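Local coordinates for protein pectinesterase A (Erwinia chrysanthemi, PDB 2NTP) that removes methyl esters from pectin's galacturonosyl units by hydrolysis, releasing methanol, probably as the first step in maceration and soft-rotting of plant tissue, at residues S225-E230 with T270-H275; S166-S171 with N186-V191; G205-P210 with K237-G242. All coordinates share one frame; numbering follows the deposited sequence.

Contact 1. Residues S225-E230 with T270-H275; sequences SRVIRE and TSMDNH
Val227 O is gripped from several directions: it accepts the backbone N-H of Asp273 (N to O 3.1 Å), takes a hydrogen from water 1, which also pairs with Ser271 OG, and has Met272 CA and His275 CE1 close by. It belongs to a parallel ladder joining strands 226-229 and 271-272, neighbouring rungs of the parallel beta-helix, in which Val227 N bonds to Ser271 O at 2.7 Å. At the start of the ladder Thr270 OG1 accepts the N-H of Ser225, N to OG1 3.3 Å, and it also bonds to Leu268 O. The side chains sort onto two faces. Val227 CB meets Met272 CG on one, beside Phe267; on the other, Arg226 CG rests at 3.2 Å on Ser271 OG while its guanidinium turns away to Asp189.

Past the strands, Arg229 reaches across to the turn. Its CB lies over a face of the His275 ring, 4.3 Å from the centroid; CG sits between the backbone N and carbonyl carbon (chi1 48°), and the chain bends at chi3 before the guanidinium. NE makes a salt bridge of 2.8 Å to Asp273 OD2, yet the guanidinium and carboxylate planes are 65° apart, which excludes a flat two-pronged pairing. Asn274 OD1 lies at the guanidinium edge, its bond to NH1 (3.0 Å) weak and bent; the approach to NH2 is too short to be trusted. Water 3 accepts the N-H of Arg229 and donates to Asp273 OD2 at 2.6 Å, and water 2 links Ile228 O to His275 NE2. With Arg229 and water 3 at OD2 and the backbone N of Asn274 bonded to OD1, Asp273 is probably held ionised, and the nearby guanidinium would tend to disfavour a positive charge on His275.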
ATOM      1  N   SER A 225      -5.184  14.950  -1.253  1.00  7.54           N
ATOM      2  CA  SER A 225      -5.755  13.843  -0.506  1.00  7.66           C
ATOM      3  C   SER A 225      -6.182  14.257   0.897  1.00  7.56           C
ATOM      4  O   SER A 225      -6.102  15.430   1.266  1.00  7.55           O
ATOM      5  CB  SER A 225      -4.756  12.682  -0.461  1.00  7.59           C
ATOM      6  OG  SER A 225      -4.647  12.087  -1.743  1.00  7.82           O
ATOM      7  N   ARG A 226      -6.648  13.282   1.669  1.00  7.81           N
ATOM      8  CA  ARG A 226      -7.129  13.519   3.014  1.00  8.51           C
ATOM      9  C   ARG A 226      -6.521  12.464   3.918  1.00  8.26           C
ATOM     10  O   ARG A 226      -6.714  11.267   3.704  1.00  8.21           O
ATOM     11  CB  ARG A 226      -8.663  13.459   3.058  1.00  8.90           C
ATOM     12  CG  ARG A 226      -9.340  14.622   2.310  1.00 11.46           C
ATOM     13  CD  ARG A 226     -10.765  14.296   1.866  1.00 16.47           C
ATOM     14  NE  ARG A 226     -10.811  13.167   0.931  1.00 20.06           N
ATOM     15  CZ  ARG A 226     -10.479  13.216  -0.361  1.00 21.07           C
ATOM     16  NH1 ARG A 226     -10.063  14.346  -0.922  1.00 22.25           N
ATOM     17  NH2 ARG A 226     -10.560  12.116  -1.096  1.00 22.17           N
ATOM     18  N   VAL A 227      -5.763  12.932   4.904  1.00  7.91           N
ATOM     19  CA  VAL A 227      -5.150  12.096   5.921  1.00  7.79           C
ATOM     20  C   VAL A 227      -6.057  12.162   7.146  1.00  8.08           C
ATOM     21  O   VAL A 227      -6.114  13.179   7.846  1.00  7.33           O
ATOM     22  CB  VAL A 227      -3.705  12.578   6.214  1.00  7.64           C
ATOM     23  CG1 VAL A 227      -3.155  11.981   7.499  1.00  7.80           C
ATOM     24  CG2 VAL A 227      -2.803  12.245   5.031  1.00  8.00           C
ATOM     25  N   ILE A 228      -6.790  11.076   7.380  1.00  8.40           N
ATOM     26  CA  ILE A 228      -7.882  11.084   8.355  1.00  9.45           C
ATOM     27  C   ILE A 228      -7.762   9.971   9.393  1.00  9.70           C
ATOM     28  O   ILE A 228      -7.122   8.948   9.156  1.00  9.56           O
ATOM     29  CB  ILE A 228      -9.286  11.020   7.670  1.00  9.69           C
ATOM     30  CG1 ILE A 228      -9.492   9.693   6.929  1.00 10.09           C
ATOM     31  CG2 ILE A 228      -9.494  12.226   6.723  1.00 10.30           C
ATOM     32  CD1 ILE A 228     -10.911   9.507   6.370  1.00 10.30           C
ATOM     33  N   ARG A 229      -8.378  10.193  10.548  1.00 10.28           N
ATOM     34  CA  ARG A 229      -8.439   9.170  11.583  1.00 11.00           C
ATOM     35  C   ARG A 229      -9.693   8.334  11.391  1.00 10.95           C
ATOM     36  O   ARG A 229     -10.747   8.848  10.994  1.00 11.00           O
ATOM     37  CB  ARG A 229      -8.406   9.784  12.982  1.00 11.77           C
ATOM     38  CG  ARG A 229      -9.364  10.921  13.190  1.00 14.58           C
ATOM     39  CD  ARG A 229      -9.503  11.251  14.656  1.00 18.37           C
ATOM     40  NE  ARG A 229      -9.408  12.685  14.869  1.00 23.20           N
ATOM     41  CZ  ARG A 229      -8.397  13.284  15.488  1.00 23.79           C
ATOM     42  NH1 ARG A 229      -7.395  12.576  16.001  1.00 24.47           N
ATOM     43  NH2 ARG A 229      -8.406  14.598  15.623  1.00 26.14           N
ATOM     44  N   GLU A 230      -9.558   7.043  11.669  1.00 10.72           N
ATOM     45  CA  GLU A 230     -10.646   6.080  11.574  1.00 10.81           C
ATOM     46  C   GLU A 230     -11.775   6.405  12.556  1.00 10.92           C
ATOM     47  O   GLU A 230     -12.960   6.199  12.266  1.00 10.90           O
ATOM     48  CB  GLU A 230     -10.067   4.703  11.878  1.00 11.03           C
ATOM     49  CG  GLU A 230     -11.055   3.587  11.970  1.00 10.73           C
ATOM     50  CD  GLU A 230     -10.367   2.274  12.233  1.00  9.38           C
ATOM     51  OE1 GLU A 230     -10.395   1.422  11.330  1.00  9.39           O
ATOM     52  OE2 GLU A 230      -9.791   2.109  13.339  1.00  8.08           O
ATOM     53  N   THR A 270      -2.641  18.469   0.804  1.00  8.02           N
ATOM     54  CA  THR A 270      -3.309  17.366   1.483  1.00  8.23           C
ATOM     55  C   THR A 270      -3.775  17.772   2.883  1.00  8.54           C
ATOM     56  O   THR A 270      -3.035  18.414   3.624  1.00  8.34           O
ATOM     57  CB  THR A 270      -2.389  16.117   1.499  1.00  8.43           C
ATOM     58  OG1 THR A 270      -2.331  15.580   0.175  1.00  8.40           O
ATOM     59  CG2 THR A 270      -2.903  15.035   2.446  1.00  8.14           C
ATOM     60  N   SER A 271      -5.010  17.412   3.225  1.00  8.71           N
ATOM     61  CA  SER A 271      -5.536  17.695   4.560  1.00  9.37           C
ATOM     62  C   SER A 271      -5.028  16.661   5.557  1.00  9.18           C
ATOM     63  O   SER A 271      -4.824  15.498   5.212  1.00  9.15           O
ATOM     64  CB  SER A 271      -7.064  17.745   4.572  1.00  9.75           C
ATOM     65  OG  SER A 271      -7.631  16.485   4.305  1.00 12.83           O
ATOM     66  N   MET A 272      -4.817  17.099   6.793  1.00  9.16           N
ATOM     67  CA  MET A 272      -4.326  16.217   7.845  1.00  9.20           C
ATOM     68  C   MET A 272      -5.036  16.543   9.138  1.00  9.63           C
ATOM     69  O   MET A 272      -5.022  17.694   9.576  1.00  9.51           O
ATOM     70  CB  MET A 272      -2.820  16.400   8.043  1.00  9.10           C
ATOM     71  CG  MET A 272      -1.977  16.073   6.833  1.00  9.00           C
ATOM     72  SD  MET A 272      -0.264  16.562   7.044  1.00  9.12           S
ATOM     73  CE  MET A 272       0.388  16.010   5.472  1.00  9.45           C
ATOM     74  N   ASP A 273      -5.647  15.535   9.755  1.00  9.75           N
ATOM     75  CA  ASP A 273      -6.203  15.707  11.094  1.00 10.37           C
ATOM     76  C   ASP A 273      -5.091  15.680  12.144  1.00 10.09           C
ATOM     77  O   ASP A 273      -3.930  15.377  11.831  1.00  9.54           O
ATOM     78  CB  ASP A 273      -7.271  14.653  11.395  1.00 10.84           C
ATOM     79  CG  ASP A 273      -8.303  15.135  12.417  1.00 13.17           C
ATOM     80  OD1 ASP A 273      -8.135  16.232  13.015  1.00 16.80           O
ATOM     81  OD2 ASP A 273      -9.298  14.412  12.622  1.00 16.26           O
ATOM     82  N   ASN A 274      -5.442  16.002  13.389  1.00 10.28           N
ATOM     83  CA  ASN A 274      -4.430  16.202  14.423  1.00 10.07           C
ATOM     84  C   ASN A 274      -3.827  14.926  15.013  1.00  9.38           C
ATOM     85  O   ASN A 274      -3.033  15.005  15.941  1.00  9.42           O
ATOM     86  CB  ASN A 274      -4.939  17.144  15.537  1.00 10.81           C
ATOM     87  CG  ASN A 274      -5.906  16.473  16.491  1.00 11.73           C
ATOM     88  OD1 ASN A 274      -6.236  15.297  16.349  1.00 12.64           O
ATOM     89  ND2 ASN A 274      -6.364  17.228  17.487  1.00 15.28           N
ATOM     90  N   HIS A 275      -4.188  13.763  14.470  1.00  8.85           N
ATOM     91  CA  HIS A 275      -3.506  12.520  14.845  1.00  8.44           C
ATOM     92  C   HIS A 275      -2.049  12.522  14.350  1.00  8.29           C
ATOM     93  O   HIS A 275      -1.199  11.800  14.878  1.00  8.52           O
ATOM     94  CB  HIS A 275      -4.286  11.280  14.366  1.00  8.40           C
ATOM     95  CG  HIS A 275      -4.406  11.159  12.876  1.00  7.69           C
ATOM     96  ND1 HIS A 275      -5.111  12.058  12.101  1.00  7.16           N
ATOM     97  CD2 HIS A 275      -3.936  10.218  12.022  1.00  7.00           C
ATOM     98  CE1 HIS A 275      -5.055  11.684  10.835  1.00  7.53           C
ATOM     99  NE2 HIS A 275      -4.345  10.571  10.760  1.00  7.70           N
TER
HETATM  100  O   HOH W   1      -7.853  15.452   6.914  1.00 13.87           O
HETATM  101  O   HOH W   2      -4.052   8.987   8.167  1.00 13.28           O
HETATM  102  O   HOH W   3      -9.718  12.905  10.497  1.00 18.72           O

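Contact 2. Residues S166-S171 with N186-V191; sequences SDCRIS and NNCDLV
Cys168 and Cys188 sit level, each just before its strand (169-172 and 189-192), and are joined by a disulfide, SG to SG 2.1 Å, in the tightly packed half of this contact. The two sulfurs meet from different first torsions: Cys168 SG stands between backbone N and carbonyl carbon (chi1 83°), whereas Cys188 SG is turned beside its own N (chi1 -74°). On the same buried flank Ile170 and Leu190 lie side by side, pointing the same way, with CB of Ile170 4.0 Å from CD2 of Leu190. The backbone hydrogen bonds here are short and nearly straight: Val191 N reaches Ile170 O at 2.7 Å, in the carbonyl plane. These are successive coils of the pectinesterase parallel beta-helix, and the corner between two of its sheets falls at Asp167 and Asn187, both in left-handed backbone conformation. Packing there is looser and polar. Asn187 ND2 donates to Asp167 OD1 at 2.8 Å, leaving in its own amide plane but arriving from above the carboxylate; Lys145 holds OD2. Water 4 joins Ser166 OG to Asn186 OD1, while Asn186 ND2 bonds to Thr223. Farther along, the extended Arg169 lays one guanidinium face over Val191 CG2, 3.9 Å from NE.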
ATOM      1  N   SER A 166      -6.081   6.580  -7.543  1.00  6.57           N
ATOM      2  CA  SER A 166      -6.960   7.721  -7.767  1.00  7.11           C
ATOM      3  C   SER A 166      -8.325   7.462  -7.147  1.00  7.03           C
ATOM      4  O   SER A 166      -8.884   6.377  -7.319  1.00  7.09           O
ATOM      5  CB  SER A 166      -7.097   7.958  -9.274  1.00  7.44           C
ATOM      6  OG  SER A 166      -8.076   8.938  -9.575  1.00  9.03           O
ATOM      7  N   ASP A 167      -8.857   8.459  -6.435  1.00  7.03           N
ATOM      8  CA  ASP A 167     -10.183   8.370  -5.807  1.00  7.25           C
ATOM      9  C   ASP A 167     -10.261   7.127  -4.928  1.00  6.74           C
ATOM     10  O   ASP A 167     -11.223   6.353  -4.988  1.00  7.04           O
ATOM     11  CB  ASP A 167     -11.309   8.370  -6.860  1.00  7.82           C
ATOM     12  CG  ASP A 167     -11.222   9.546  -7.824  1.00  9.83           C
ATOM     13  OD1 ASP A 167     -10.604  10.582  -7.493  1.00 12.13           O
ATOM     14  OD2 ASP A 167     -11.786   9.429  -8.933  1.00 13.14           O
ATOM     15  N   CYS A 168      -9.237   6.955  -4.103  0.50  5.67           N
ATOM     16  CA  CYS A 168      -9.034   5.704  -3.407  0.50  5.03           C
ATOM     17  C   CYS A 168      -9.202   5.838  -1.897  0.50  4.83           C
ATOM     18  O   CYS A 168      -9.208   6.945  -1.356  0.50  4.27           O
ATOM     19  CB  CYS A 168      -7.665   5.124  -3.784  0.50  5.11           C
ATOM     20  SG  CYS A 168      -6.224   5.749  -2.882  0.50  4.59           S
ATOM     21  N   ARG A 169      -9.387   4.701  -1.231  1.00  4.83           N
ATOM     22  CA  ARG A 169      -9.324   4.638   0.226  1.00  5.45           C
ATOM     23  C   ARG A 169      -8.251   3.634   0.595  1.00  5.21           C
ATOM     24  O   ARG A 169      -8.206   2.538   0.037  1.00  5.03           O
ATOM     25  CB  ARG A 169     -10.674   4.229   0.832  1.00  5.53           C
ATOM     26  CG  ARG A 169     -10.753   4.356   2.369  1.00  6.68           C
ATOM     27  CD  ARG A 169     -12.004   3.652   2.900  1.00  6.09           C
ATOM     28  NE  ARG A 169     -12.238   3.822   4.342  1.00  6.92           N
ATOM     29  CZ  ARG A 169     -11.849   2.968   5.291  1.00  6.73           C
ATOM     30  NH1 ARG A 169     -11.159   1.871   4.985  1.00  6.24           N
ATOM     31  NH2 ARG A 169     -12.133   3.228   6.566  1.00  7.43           N
ATOM     32  N   ILE A 170      -7.361   4.020   1.506  1.00  5.23           N
ATOM     33  CA  ILE A 170      -6.342   3.101   2.020  1.00  5.26           C
ATOM     34  C   ILE A 170      -6.303   3.231   3.536  1.00  4.89           C
ATOM     35  O   ILE A 170      -6.137   4.330   4.057  1.00  4.89           O
ATOM     36  CB  ILE A 170      -4.933   3.376   1.423  1.00  4.99           C
ATOM     37  CG1 ILE A 170      -4.977   3.358  -0.115  1.00  6.32           C
ATOM     38  CG2 ILE A 170      -3.922   2.352   1.961  1.00  5.62           C
ATOM     39  CD1 ILE A 170      -3.687   3.807  -0.810  1.00  6.37           C
ATOM     40  N   SER A 171      -6.473   2.111   4.233  1.00  4.84           N
ATOM     41  CA  SER A 171      -6.472   2.102   5.690  1.00  4.87           C
ATOM     42  C   SER A 171      -5.342   1.243   6.227  1.00  5.01           C
ATOM     43  O   SER A 171      -4.896   0.298   5.566  1.00  5.26           O
ATOM     44  CB  SER A 171      -7.811   1.587   6.232  1.00  5.15           C
ATOM     45  OG  SER A 171      -7.935   0.191   6.057  1.00  5.31           O
ATOM     46  N   ASN A 186      -3.723  10.356  -5.763  1.00  7.61           N
ATOM     47  CA  ASN A 186      -4.501  11.580  -5.937  1.00  8.08           C
ATOM     48  C   ASN A 186      -5.945  11.425  -5.488  1.00  8.10           C
ATOM     49  O   ASN A 186      -6.621  10.461  -5.857  1.00  7.98           O
ATOM     50  CB  ASN A 186      -4.449  12.077  -7.382  1.00  8.43           C
ATOM     51  CG  ASN A 186      -5.131  13.432  -7.550  1.00  9.78           C
ATOM     52  OD1 ASN A 186      -6.216  13.527  -8.123  1.00 13.27           O
ATOM     53  ND2 ASN A 186      -4.522  14.471  -7.003  1.00 10.34           N
ATOM     54  N   ASN A 187      -6.411  12.386  -4.693  1.00  8.20           N
ATOM     55  CA  ASN A 187      -7.782  12.378  -4.178  1.00  8.54           C
ATOM     56  C   ASN A 187      -8.109  11.090  -3.421  1.00  8.48           C
ATOM     57  O   ASN A 187      -9.168  10.489  -3.613  1.00  8.83           O
ATOM     58  CB  ASN A 187      -8.796  12.651  -5.301  1.00  9.06           C
ATOM     59  CG  ASN A 187     -10.184  12.953  -4.773  1.00 10.58           C
ATOM     60  OD1 ASN A 187     -10.341  13.629  -3.754  1.00 13.87           O
ATOM     61  ND2 ASN A 187     -11.199  12.453  -5.463  1.00 12.54           N
ATOM     62  N   CYS A 188      -7.177  10.679  -2.563  1.00  8.19           N
ATOM     63  CA  CYS A 188      -7.345   9.481  -1.754  1.00  8.27           C
ATOM     64  C   CYS A 188      -7.607   9.829  -0.294  1.00  8.25           C
ATOM     65  O   CYS A 188      -7.141  10.865   0.201  1.00  8.19           O
ATOM     66  CB  CYS A 188      -6.102   8.597  -1.857  1.00  8.30           C
ATOM     67  SG  CYS A 188      -5.935   7.712  -3.424  1.00  8.81           S
ATOM     68  N   ASP A 189      -8.350   8.957   0.387  1.00  7.99           N
ATOM     69  CA  ASP A 189      -8.488   9.016   1.834  1.00  8.45           C
ATOM     70  C   ASP A 189      -7.524   8.014   2.445  1.00  7.63           C
ATOM     71  O   ASP A 189      -7.643   6.810   2.214  1.00  7.78           O
ATOM     72  CB  ASP A 189      -9.913   8.679   2.266  1.00  9.01           C
ATOM     73  CG  ASP A 189     -10.867   9.847   2.108  1.00 11.79           C
ATOM     74  OD1 ASP A 189     -10.436  10.921   1.653  1.00 15.47           O
ATOM     75  OD2 ASP A 189     -12.055   9.682   2.441  1.00 15.90           O
ATOM     76  N   LEU A 190      -6.573   8.518   3.218  1.00  6.97           N
ATOM     77  CA  LEU A 190      -5.615   7.661   3.908  1.00  6.48           C
ATOM     78  C   LEU A 190      -6.030   7.599   5.367  1.00  6.36           C
ATOM     79  O   LEU A 190      -5.984   8.609   6.078  1.00  6.28           O
ATOM     80  CB  LEU A 190      -4.186   8.196   3.746  1.00  6.52           C
ATOM     81  CG  LEU A 190      -3.701   8.443   2.303  1.00  6.81           C
ATOM     82  CD1 LEU A 190      -2.247   8.892   2.295  1.00  8.25           C
ATOM     83  CD2 LEU A 190      -3.880   7.218   1.396  1.00  7.60           C
ATOM     84  N   VAL A 191      -6.455   6.412   5.793  1.00  6.06           N
ATOM     85  CA  VAL A 191      -7.179   6.240   7.052  1.00  6.11           C
ATOM     86  C   VAL A 191      -6.314   5.559   8.114  1.00  6.18           C
ATOM     87  O   VAL A 191      -6.013   4.369   8.009  1.00  5.76           O
ATOM     88  CB  VAL A 191      -8.504   5.451   6.832  1.00  5.86           C
ATOM     89  CG1 VAL A 191      -9.311   5.361   8.123  1.00  6.49           C
ATOM     90  CG2 VAL A 191      -9.342   6.094   5.712  1.00  7.31           C
TER
HETATM   91  O   HOH W   4      -7.446  11.537  -9.619  1.00 20.84           O

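Contact 3. Residues G205-P210 with K237-G242; sequences GYLTAP and KSYGLG. With ADA (alpha-D-galactopyranuronic acid), chain C.
The substrate-binding face of the parallel beta-helix includes this pairing of strands 205-210 and 239-242, and from it Tyr206 reaches the bound glycan. Tyr206 OH pairs with O3 of a galacturonic acid unit at 2.8 Å, the sugar oxygen lying in the ring plane; either hydroxyl could be the donor. The sugar is also bonded by Arg195, while Asp175, the nucleophile, and Arg243 touch the tyrosine. The bonds flanking Tyr206 both run to Gly240, whose N donates to Gly205 O and whose O accepts Leu207 N, each at 2.9 Å; Tyr206 itself bonds to the backbone of Thr173. On the other face the Tyr239 ring lies flat against Gly205, whose N is 3.7 Å above the ring plane, over its centre, an approach the lack of a side chain there permits. Tyr239 OH bonds to Arg193 O. The Leu207 and Tyr239 side chains cross at about a right angle, CD1 of Leu207 4.0 Å from CD2 of Tyr239. Beyond the corner the bond from Thr208 N to Leu241 O is weak; with OG1 between the backbone N and carbonyl carbon (chi1 68°), Thr208 OG1 donates at 2.8 Å to a lone pair of Leu241 O, in the carbonyl plane.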
ATOM      1  N   GLY A 205       1.083   4.438  14.715  1.00  7.49           N
ATOM      2  CA  GLY A 205       1.540   4.002  13.394  1.00  6.94           C
ATOM      3  C   GLY A 205       2.204   5.058  12.544  1.00  6.67           C
ATOM      4  O   GLY A 205       2.521   6.149  13.024  1.00  6.42           O
ATOM      5  N   TYR A 206       2.423   4.705  11.279  1.00  6.64           N
ATOM      6  CA  TYR A 206       3.111   5.559  10.304  1.00  6.46           C
ATOM      7  C   TYR A 206       2.438   5.332   8.961  1.00  6.16           C
ATOM      8  O   TYR A 206       2.264   4.188   8.526  1.00  5.41           O
ATOM      9  CB  TYR A 206       4.609   5.204  10.208  1.00  6.89           C
ATOM     10  CG  TYR A 206       5.245   4.933  11.555  1.00  7.19           C
ATOM     11  CD1 TYR A 206       5.221   3.651  12.105  1.00  8.71           C
ATOM     12  CD2 TYR A 206       5.830   5.961  12.299  1.00  8.03           C
ATOM     13  CE1 TYR A 206       5.773   3.392  13.354  1.00  8.85           C
ATOM     14  CE2 TYR A 206       6.392   5.708  13.560  1.00  8.61           C
ATOM     15  CZ  TYR A 206       6.358   4.413  14.069  1.00  9.14           C
ATOM     16  OH  TYR A 206       6.890   4.124  15.306  1.00 10.99           O
ATOM     17  N   LEU A 207       2.052   6.414   8.301  1.00  6.29           N
ATOM     18  CA  LEU A 207       1.360   6.303   7.015  1.00  6.22           C
ATOM     19  C   LEU A 207       2.255   5.659   5.970  1.00  6.01           C
ATOM     20  O   LEU A 207       1.816   4.802   5.205  1.00  6.38           O
ATOM     21  CB  LEU A 207       0.915   7.675   6.503  1.00  6.49           C
ATOM     22  CG  LEU A 207      -0.439   8.210   6.971  1.00  7.02           C
ATOM     23  CD1 LEU A 207      -0.484   8.430   8.470  1.00  7.60           C
ATOM     24  CD2 LEU A 207      -0.754   9.500   6.231  1.00  7.00           C
ATOM     25  N   THR A 208       3.514   6.085   5.935  1.00  5.69           N
ATOM     26  CA  THR A 208       4.420   5.625   4.891  1.00  5.44           C
ATOM     27  C   THR A 208       5.745   5.127   5.440  1.00  5.43           C
ATOM     28  O   THR A 208       6.202   5.569   6.491  1.00  5.31           O
ATOM     29  CB  THR A 208       4.697   6.719   3.831  1.00  5.46           C
ATOM     30  OG1 THR A 208       5.461   7.788   4.410  1.00  5.21           O
ATOM     31  CG2 THR A 208       3.385   7.274   3.264  1.00  6.20           C
ATOM     32  N   ALA A 209       6.348   4.201   4.704  1.00  5.40           N
ATOM     33  CA  ALA A 209       7.709   3.752   4.986  1.00  5.35           C
ATOM     34  C   ALA A 209       8.403   3.531   3.645  1.00  5.67           C
ATOM     35  O   ALA A 209       8.528   2.393   3.181  1.00  5.41           O
ATOM     36  CB  ALA A 209       7.708   2.481   5.832  1.00  5.26           C
ATOM     37  N   PRO A 210       8.829   4.633   2.999  1.00  5.94           N
ATOM     38  CA  PRO A 210       9.458   4.525   1.683  1.00  6.13           C
ATOM     39  C   PRO A 210      10.875   3.967   1.771  1.00  6.48           C
ATOM     40  O   PRO A 210      11.606   4.266   2.726  1.00  6.40           O
ATOM     41  CB  PRO A 210       9.480   5.973   1.193  1.00  6.36           C
ATOM     42  CG  PRO A 210       9.595   6.778   2.448  1.00  6.14           C
ATOM     43  CD  PRO A 210       8.762   6.035   3.461  1.00  6.19           C
ATOM     44  N   LYS A 237      -1.653  13.338  17.792  1.00  9.98           N
ATOM     45  CA  LYS A 237      -0.196  13.131  17.736  1.00 10.19           C
ATOM     46  C   LYS A 237       0.225  11.672  17.956  1.00  9.79           C
ATOM     47  O   LYS A 237       1.195  11.393  18.670  1.00 10.20           O
ATOM     48  CB  LYS A 237       0.521  14.082  18.706  1.00 10.62           C
ATOM     49  CG  LYS A 237       0.284  15.544  18.375  1.00 12.33           C
ATOM     50  CD  LYS A 237       1.154  16.470  19.210  1.00 14.40           C
ATOM     51  CE  LYS A 237       0.823  17.929  18.923  1.00 17.46           C
ATOM     52  NZ  LYS A 237       1.109  18.335  17.513  1.00 20.15           N
ATOM     53  N   SER A 238      -0.511  10.757  17.326  1.00  8.99           N
ATOM     54  CA  SER A 238      -0.277   9.311  17.456  1.00  8.47           C
ATOM     55  C   SER A 238       0.303   8.682  16.190  1.00  8.03           C
ATOM     56  O   SER A 238       0.784   7.548  16.229  1.00  7.96           O
ATOM     57  CB  SER A 238      -1.576   8.585  17.837  1.00  8.40           C
ATOM     58  OG  SER A 238      -2.580   8.795  16.860  1.00  8.89           O
ATOM     59  N   TYR A 239       0.255   9.418  15.079  1.00  7.46           N
ATOM     60  CA  TYR A 239       0.685   8.902  13.771  1.00  6.98           C
ATOM     61  C   TYR A 239       1.774   9.726  13.095  1.00  6.82           C
ATOM     62  O   TYR A 239       1.697  10.954  13.038  1.00  6.79           O
ATOM     63  CB  TYR A 239      -0.516   8.780  12.828  1.00  6.87           C
ATOM     64  CG  TYR A 239      -1.173   7.425  12.878  1.00  6.85           C
ATOM     65  CD1 TYR A 239      -2.109   7.113  13.870  1.00  6.45           C
ATOM     66  CD2 TYR A 239      -0.848   6.443  11.944  1.00  6.54           C
ATOM     67  CE1 TYR A 239      -2.709   5.863  13.918  1.00  6.07           C
ATOM     68  CE2 TYR A 239      -1.439   5.193  11.987  1.00  6.11           C
ATOM     69  CZ  TYR A 239      -2.364   4.905  12.977  1.00  7.22           C
ATOM     70  OH  TYR A 239      -2.942   3.662  13.012  1.00  6.68           O
ATOM     71  N   GLY A 240       2.789   9.041  12.580  1.00  6.63           N
ATOM     72  CA  GLY A 240       3.807   9.694  11.771  1.00  6.32           C
ATOM     73  C   GLY A 240       3.422   9.697  10.305  1.00  6.42           C
ATOM     74  O   GLY A 240       2.763   8.770   9.819  1.00  6.23           O
ATOM     75  N   LEU A 241       3.840  10.743   9.597  1.00  6.28           N
ATOM     76  CA  LEU A 241       3.644  10.819   8.149  1.00  6.46           C
ATOM     77  C   LEU A 241       4.498   9.792   7.418  1.00  6.31           C
ATOM     78  O   LEU A 241       4.117   9.296   6.358  1.00  6.28           O
ATOM     79  CB  LEU A 241       3.976  12.218   7.631  1.00  6.75           C
ATOM     80  CG  LEU A 241       3.034  13.358   8.028  1.00  7.30           C
ATOM     81  CD1 LEU A 241       3.628  14.685   7.603  1.00  7.95           C
ATOM     82  CD2 LEU A 241       1.647  13.156   7.424  1.00  7.54           C
ATOM     83  N   GLY A 242       5.646   9.469   8.001  1.00  6.21           N
ATOM     84  CA  GLY A 242       6.564   8.524   7.388  1.00  5.91           C
ATOM     85  C   GLY A 242       7.764   8.266   8.274  1.00  6.05           C
ATOM     86  O   GLY A 242       8.096   9.080   9.135  1.00  5.96           O
TER
HETATM   87  C1  ADA C   1       8.314  -0.591  19.381  1.00 36.55           C
HETATM   88  C2  ADA C   1       8.608   0.240  18.125  1.00 36.27           C
HETATM   89  C3  ADA C   1       7.322   0.856  17.572  1.00 35.23           C
HETATM   90  C4  ADA C   1       6.273  -0.229  17.328  1.00 34.34           C
HETATM   91  C5  ADA C   1       6.050  -1.077  18.590  1.00 35.27           C
HETATM   92  C6  ADA C   1       5.122  -2.227  18.297  1.00 36.51           C
HETATM   93  O1  ADA C   1       7.926   0.255  20.476  1.00 37.24           O
HETATM   94  O2  ADA C   1       9.569   1.266  18.411  1.00 37.13           O
HETATM   95  O3  ADA C   1       7.583   1.569  16.357  1.00 36.03           O
HETATM   96  O4  ADA C   1       6.662  -1.051  16.214  1.00 28.50           O
HETATM   97  O5  ADA C   1       7.296  -1.575  19.116  1.00 36.31           O
HETATM   98  O6B ADA C   1       5.611  -3.330  17.956  1.00 37.08           O
HETATM   99  O6A ADA C   1       3.887  -2.040  18.399  1.00 36.72           O

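Contact 2 comes first along the chain and closes a loop of 14 residues between its segments before the others open. Contact 3 then opens at 205-210, contact 1 opens at 225-230, contact 3 closes at 237-242 and contact 1 closes at 270-275, so these two cross. Strands 169-172, 189-192, 226-229 and 271-272 are consecutive in one parallel sheet, and contacts 2 and 1 meet along strands 189-192 and 226-229, where Arg226 O probably accepts Leu190 N. Contact 3 lies in a second sheet of the beta-helix. Probable backbone bonds from Asn274 O to Lys237 N and His275 O to Tyr239 N tie it to contact 1, while Leu207 packs against both Val227 and Leu190.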